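PDB 4Z0V: 2',5'-phosphodiesterase 12 from Homo sapiens, which belongs to the endonuclease/exonuclease/phosphatase family, pairing an N-terminal E-set-like domain with a DNase I-like domain, and is modelled with a magnesium ion. Local coordinates for residues C108-D111 with H112-Y116; Q167-L170 with T171-A175; P378-T381 with N382-G385. All coordinates share one frame; numbering follows the deposited sequence.

Interaction 1: residues C108-D111 with H112-Y116; sequences CTFD and HRHLY
The imidazole of His114 lies with one face over the backbone carbonyl of Phe110, where Phe110 O stands 3.4 Å from His114 CG and is offset toward the rim of the ring. The same imidazole also meets the Phe110 ring. The two side chains run alongside each other and point the same way, and His114 CE1 touches Phe110 CD1 at 3.5 Å, with the ring planes inclined obliquely at 43°. Phe110 has its CG between the backbone N and the carbonyl carbon (chi1 49°), a torsion that also sets one face of its ring against Cys108 CB. The backbone makes one weakly bonded turn, helix 110-113, ahead of a 3-10 segment at 115-116; it packs on helix 159-172 of the DNase I-like domain and precedes strand 125-132. His114 N donates to Phe110 O at 3.0 Å, bent to 140°, and more weakly to Asp111 O, so Phe110 O receives an N-H while lying beneath the imidazole. At the start of the turn Asp111 and Cys108 hold each other in both directions: Cys108 N reaches Asp111 OD2 at 2.9 Å from above the carboxylate plane, and Asp111 N bonds back to Cys108 O. One water joins Cys108 O to His112 N. Another links Asp111 OD1 and His114 ND1, 2.8 Å from each, and sits at the edge of the Phe110 ring in its plane. His114 NE2 bonds Glu169 O, so both ring nitrogens are engaged, which limits rotation of the imidazole. Arg113 lays its CG against Thr109 O at 3.6 Å and then bends at its third torsion, its NE bonding Pro408 O and its NH1 bonding Ala432 O. A further water bridges Arg113 NH1 to Thr109 OG1, the hydroxyl that is also hydrogen-bonded to His426 ND1.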
# COMPACT_ATOMS: atom_id res chain seq x y z
N CYS A 108 0.76 14.56 -12.84
CA CYS A 108 0.31 13.80 -11.66
C CYS A 108 1.14 14.31 -10.54
O CYS A 108 2.30 14.62 -10.77
CB CYS A 108 0.45 12.30 -11.82
SG CYS A 108 -0.71 11.58 -13.00
N THR A 109 0.61 14.29 -9.31
CA THR A 109 1.33 14.78 -8.13
C THR A 109 2.61 14.00 -7.87
O THR A 109 3.55 14.53 -7.27
CB THR A 109 0.43 14.74 -6.91
OG1 THR A 109 0.17 13.37 -6.61
CG2 THR A 109 -0.87 15.52 -7.10
N PHE A 110 2.64 12.72 -8.26
CA PHE A 110 3.82 11.90 -8.02
C PHE A 110 4.92 12.11 -9.06
O PHE A 110 6.01 11.54 -8.89
CB PHE A 110 3.40 10.42 -7.93
CG PHE A 110 2.52 9.93 -9.07
CD1 PHE A 110 3.06 9.67 -10.33
CD2 PHE A 110 1.15 9.73 -8.88
CE1 PHE A 110 2.26 9.18 -11.36
CE2 PHE A 110 0.35 9.24 -9.91
CZ PHE A 110 0.90 8.96 -11.14
N ASP A 111 4.68 12.87 -10.17
CA ASP A 111 5.72 13.09 -11.20
C ASP A 111 7.00 13.70 -10.62
O ASP A 111 8.09 13.18 -10.86
CB ASP A 111 5.22 13.95 -12.36
CG ASP A 111 4.11 13.35 -13.18
OD1 ASP A 111 3.94 12.11 -13.14
OD2 ASP A 111 3.41 14.11 -13.87
N HIS A 112 6.87 14.77 -9.82
CA HIS A 112 8.02 15.41 -9.19
C HIS A 112 8.64 14.47 -8.13
O HIS A 112 9.84 14.43 -7.98
CB HIS A 112 7.60 16.74 -8.54
CG HIS A 112 8.76 17.43 -7.88
ND1 HIS A 112 9.77 18.01 -8.63
CD2 HIS A 112 9.05 17.55 -6.57
CE1 HIS A 112 10.63 18.50 -7.75
NE2 HIS A 112 10.25 18.23 -6.50
N ARG A 113 7.80 13.70 -7.44
CA ARG A 113 8.25 12.78 -6.38
C ARG A 113 9.15 11.70 -6.95
O ARG A 113 10.12 11.32 -6.31
CB ARG A 113 7.02 12.15 -5.70
CG ARG A 113 6.10 13.21 -5.09
CD ARG A 113 5.05 12.55 -4.21
NE ARG A 113 5.58 12.27 -2.88
CZ ARG A 113 4.95 11.54 -1.96
NH1 ARG A 113 3.78 10.98 -2.24
NH2 ARG A 113 5.47 11.39 -0.75
N HIS A 114 8.90 11.29 -8.21
CA HIS A 114 9.69 10.27 -8.88
C HIS A 114 11.12 10.72 -9.17
O HIS A 114 11.98 9.87 -9.33
CB HIS A 114 9.00 9.81 -10.16
CG HIS A 114 7.84 8.89 -9.90
ND1 HIS A 114 6.91 8.63 -10.88
CD2 HIS A 114 7.51 8.18 -8.78
CE1 HIS A 114 6.04 7.79 -10.34
NE2 HIS A 114 6.36 7.50 -9.07
N LEU A 115 11.40 12.04 -9.09
CA LEU A 115 12.79 12.52 -9.21
C LEU A 115 13.63 12.08 -8.01
O LEU A 115 14.86 12.12 -8.09
CB LEU A 115 12.83 14.06 -9.33
CG LEU A 115 12.07 14.68 -10.52
CD1 LEU A 115 12.27 16.18 -10.55
CD2 LEU A 115 12.52 14.06 -11.86
N TYR A 116 12.98 11.73 -6.89
CA TYR A 116 13.65 11.28 -5.65
C TYR A 116 13.79 9.76 -5.59
O TYR A 116 14.33 9.23 -4.61
CB TYR A 116 12.84 11.74 -4.43
CG TYR A 116 12.88 13.24 -4.21
CD1 TYR A 116 12.09 14.10 -4.97
CD2 TYR A 116 13.75 13.81 -3.28
CE1 TYR A 116 12.17 15.48 -4.82
CE2 TYR A 116 13.82 15.19 -3.10
CZ TYR A 116 13.05 16.02 -3.90
OH TYR A 116 13.10 17.38 -3.70
O HOH W 1 4.34 16.37 -9.82
O HOH W 2 1.81 11.78 -4.64
O HOH W 3 5.82 10.09 -13.05

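Interaction 2: residues Q167-L170 with T171-A175; sequences QKEL and TGYNA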
# COMPACT_ATOMS: atom_id res chain seq x y z
N GLN A 167 -0.66 2.35 -10.42
CA GLN A 167 0.37 1.49 -10.98
C GLN A 167 1.59 2.32 -11.38
O GLN A 167 2.71 1.96 -11.02
CB GLN A 167 -0.17 0.73 -12.21
CG GLN A 167 -1.10 -0.44 -11.82
CD GLN A 167 -1.58 -1.15 -13.08
OE1 GLN A 167 -1.69 -0.56 -14.15
NE2 GLN A 167 -1.86 -2.44 -13.00
N LYS A 168 1.37 3.45 -12.06
CA LYS A 168 2.48 4.31 -12.46
C LYS A 168 3.20 4.87 -11.21
O LYS A 168 4.42 4.86 -11.13
CB LYS A 168 1.99 5.46 -13.35
CG LYS A 168 3.18 6.30 -13.86
CD LYS A 168 2.81 7.39 -14.84
CE LYS A 168 4.06 8.13 -15.31
NZ LYS A 168 3.67 9.13 -16.35
N GLU A 169 2.41 5.31 -10.24
CA GLU A 169 2.94 5.88 -9.00
C GLU A 169 3.82 4.88 -8.25
O GLU A 169 4.97 5.18 -7.94
CB GLU A 169 1.80 6.35 -8.10
CG GLU A 169 2.36 6.94 -6.82
CD GLU A 169 1.34 7.61 -5.94
OE1 GLU A 169 1.74 8.15 -4.89
OE2 GLU A 169 0.14 7.59 -6.30
N LEU A 170 3.26 3.72 -7.91
CA LEU A 170 3.99 2.74 -7.14
C LEU A 170 5.16 2.17 -7.86
O LEU A 170 6.23 2.10 -7.27
CB LEU A 170 3.05 1.61 -6.67
CG LEU A 170 2.02 2.06 -5.64
CD1 LEU A 170 1.12 0.87 -5.24
CD2 LEU A 170 2.73 2.61 -4.37
N THR A 171 5.02 1.81 -9.15
CA THR A 171 6.18 1.25 -9.86
C THR A 171 7.29 2.29 -10.02
O THR A 171 8.47 1.93 -9.93
CB THR A 171 5.77 0.66 -11.20
OG1 THR A 171 5.23 1.70 -12.04
CG2 THR A 171 4.76 -0.53 -11.05
N GLY A 172 6.90 3.55 -10.17
CA GLY A 172 7.82 4.68 -10.27
C GLY A 172 8.64 4.94 -9.02
O GLY A 172 9.73 5.53 -9.12
N TYR A 173 8.15 4.52 -7.83
CA TYR A 173 8.89 4.68 -6.57
C TYR A 173 10.07 3.74 -6.46
O TYR A 173 10.92 3.97 -5.60
CB TYR A 173 7.99 4.53 -5.34
CG TYR A 173 7.01 5.68 -5.15
CD1 TYR A 173 7.37 6.99 -5.45
CD2 TYR A 173 5.72 5.44 -4.69
CE1 TYR A 173 6.48 8.05 -5.25
CE2 TYR A 173 4.80 6.48 -4.55
CZ TYR A 173 5.18 7.79 -4.84
OH TYR A 173 4.29 8.81 -4.64
N ASN A 174 10.13 2.66 -7.29
CA ASN A 174 11.25 1.70 -7.25
C ASN A 174 11.56 1.34 -5.78
O ASN A 174 12.68 1.48 -5.30
CB ASN A 174 12.49 2.34 -7.96
CG ASN A 174 12.28 2.44 -9.45
OD1 ASN A 174 11.95 1.45 -10.12
ND2 ASN A 174 12.49 3.64 -10.02
N ALA A 175 10.51 0.92 -5.07
CA ALA A 175 10.55 0.69 -3.64
C ALA A 175 10.88 -0.76 -3.29
O ALA A 175 10.90 -1.63 -4.17
CB ALA A 175 9.19 1.07 -3.03
O HOH W 4 8.10 0.08 -6.36
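Helix 159-172, which packs against strand 125-132 of the mixed six-stranded sheet of the DNase I-like fold, reaches its C-terminal turn here, where Thr171 and Tyr173 bond back to residues four earlier. Thr171 binds the carbonyl of Gln167 twice. Its OG1 donates to Gln167 O at 2.7 Å and its N to the same oxygen at 3.0 Å, the two arriving from opposite faces of the carbonyl plane. With chi1 at 62° the hydroxyl is turned back along the helix, which makes the second bond possible. Gly172 N continues the helical pattern to Lys168 O. The N-H of Tyr173 is shared: it meets Leu170 O at 3.1 Å from above the carbonyl plane and Glu169 O only weakly. Asn174 then adopts positive phi and the chain leaves the helical path. A water bridges Leu170 O to Ala175 N across this change of direction. Leu170 points its side chain to Val129 and Tyr131 on the strand and to Leu192 and Leu196 on helix 185-198, while its CD2 also brushes Tyr173 CD2. On another side Lys168 NZ bonds Gly22 O and makes a cation-pi contact with Phe23, tying the helix to the N-terminal part of the chain. The Tyr173 ring lies with one face over Glu169 O, offset toward the rim and 3.3 Å from Tyr173 CD2. Glu169 CG, from an extended chain, packs against Tyr173 CE2 at 3.4 Å. The carboxylate, turned 71° from the ring plane, is gripped at both oxygens: OE2 by Tyr131 OH, and OE1 by Tyr173 OH, which donates at 2.6 Å from the anti side, 17° out of the carboxylate plane.

Interaction 3: residues P378-T381 with N382-G385; sequences PAYT and NYVG
One face of the Tyr380 ring carries Tyr383 CD2, seated over the ring centre and 3.4 Å above the plane, so that a single aromatic C-H position of Tyr383 rests on the middle of its neighbour. The two rings cross obliquely, with centroids 4.6 Å apart and planes at 48°. The closest pair is Tyr380 CE2 and Tyr383 CD2 at 3.6 Å. Tyr383 CB follows along the same ring, 3.8 Å from Tyr380 CD1, so the contact runs from the root of one side chain into its ring. Tyr383 swings its ring away from its own backbone N (chi1 -167°), while Tyr380 holds CG between backbone N and carbonyl carbon (chi1 49°). Together these torsions put the CD2 corner of Tyr383 over the Tyr380 ring although the residues are only three apart. Tyr380 CB also lies 3.6 Å from Asn382 O. Helix 412-416 packs on the pair: Tyr380 OH bonds His412 ND1, both side chains touch Val415, and Tyr383 meets the His412 ring at a steep angle; His388 of strand 387-397 meets Tyr383 at a shallow one. Between the tyrosines, Thr381 OG1 is hydrogen-bonded to Asp392 OD2 and Leu391 N, and the side chain of Asn382 lies about 6 Å from the bound magnesium ion, with a weak hydrogen bond from ND2 to Asp429 O and with His430 alongside, two residues of the SDH sequence signature of the family. Opposite Thr381 and Asn382 stands one residue, Gly389 of strand 387-397, which bonds to both through its backbone. This is a classic beta bulge, formed where the chain enters strand 382-384 of the seven-stranded mixed sheet of the DNase I-like fold.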
# COMPACT_ATOMS: atom_id res chain seq x y z
N PRO A 378 3.95 15.59 8.53
CA PRO A 378 3.51 16.51 7.45
C PRO A 378 2.26 17.29 7.85
O PRO A 378 1.50 16.85 8.73
CB PRO A 378 3.19 15.56 6.29
CG PRO A 378 3.94 14.31 6.57
CD PRO A 378 3.96 14.18 8.07
N ALA A 379 2.02 18.43 7.19
CA ALA A 379 0.83 19.25 7.39
C ALA A 379 -0.42 18.36 7.23
O ALA A 379 -1.36 18.46 8.00
CB ALA A 379 0.82 20.42 6.39
N TYR A 380 -0.37 17.40 6.27
CA TYR A 380 -1.47 16.44 6.09
C TYR A 380 -1.02 15.29 5.18
O TYR A 380 -0.11 15.46 4.37
CB TYR A 380 -2.76 17.10 5.50
CG TYR A 380 -2.47 17.94 4.28
CD1 TYR A 380 -2.28 17.36 3.03
CD2 TYR A 380 -2.42 19.33 4.36
CE1 TYR A 380 -1.99 18.12 1.90
CE2 TYR A 380 -2.13 20.11 3.24
CZ TYR A 380 -1.89 19.50 2.02
OH TYR A 380 -1.60 20.25 0.91
N THR A 381 -1.67 14.15 5.33
CA THR A 381 -1.48 12.97 4.46
C THR A 381 -2.85 12.61 3.87
O THR A 381 -2.96 11.68 3.09
CB THR A 381 -0.84 11.79 5.22
OG1 THR A 381 -1.74 11.36 6.24
CG2 THR A 381 0.50 12.15 5.86
N ASN A 382 -3.90 13.31 4.31
CA ASN A 382 -5.26 13.12 3.85
C ASN A 382 -5.84 14.51 3.61
O ASN A 382 -5.74 15.34 4.51
CB ASN A 382 -6.06 12.33 4.88
CG ASN A 382 -7.54 12.21 4.58
OD1 ASN A 382 -8.36 12.68 5.33
ND2 ASN A 382 -7.93 11.49 3.54
N TYR A 383 -6.34 14.79 2.39
CA TYR A 383 -6.82 16.17 2.12
C TYR A 383 -8.09 16.12 1.28
O TYR A 383 -8.04 15.85 0.08
CB TYR A 383 -5.72 16.97 1.42
CG TYR A 383 -6.00 18.46 1.38
CD1 TYR A 383 -6.82 19.01 0.40
CD2 TYR A 383 -5.50 19.30 2.37
CE1 TYR A 383 -7.07 20.37 0.36
CE2 TYR A 383 -5.77 20.67 2.35
CZ TYR A 383 -6.57 21.20 1.35
OH TYR A 383 -6.90 22.53 1.33
N VAL A 384 -9.23 16.32 1.92
CA VAL A 384 -10.53 16.22 1.24
C VAL A 384 -11.36 17.49 1.51
O VAL A 384 -10.93 18.35 2.27
CB VAL A 384 -11.29 14.93 1.67
CG1 VAL A 384 -10.57 13.70 1.17
CG2 VAL A 384 -11.47 14.85 3.20
N GLY A 385 -12.51 17.59 0.86
CA GLY A 385 -13.40 18.71 1.13
C GLY A 385 -13.90 18.54 2.56
O GLY A 385 -14.41 17.48 2.91

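In the fold
The contacts follow one another along the chain, interaction 1 first and interaction 3 last. Interactions 1 and 2 are neighbours, with centres about 10 Å apart: the short helix 110-113 sits directly on the C-terminal part of helix 159-172. The two are joined by the bond from His114 to the carbonyl of Glu169, with Arg113 packed on Tyr173. Interaction 3 stands apart, its centre about 18 Å from that of interaction 1 and 21 Å from that of interaction 2, and touches neither. Helix 159-172 packs on the six-stranded sheet, whereas strand 382-384 belongs to the seven-stranded one, so interactions 2 and 3 go with different sheets of the DNase I-like domain, interaction 3 close to the magnesium ion.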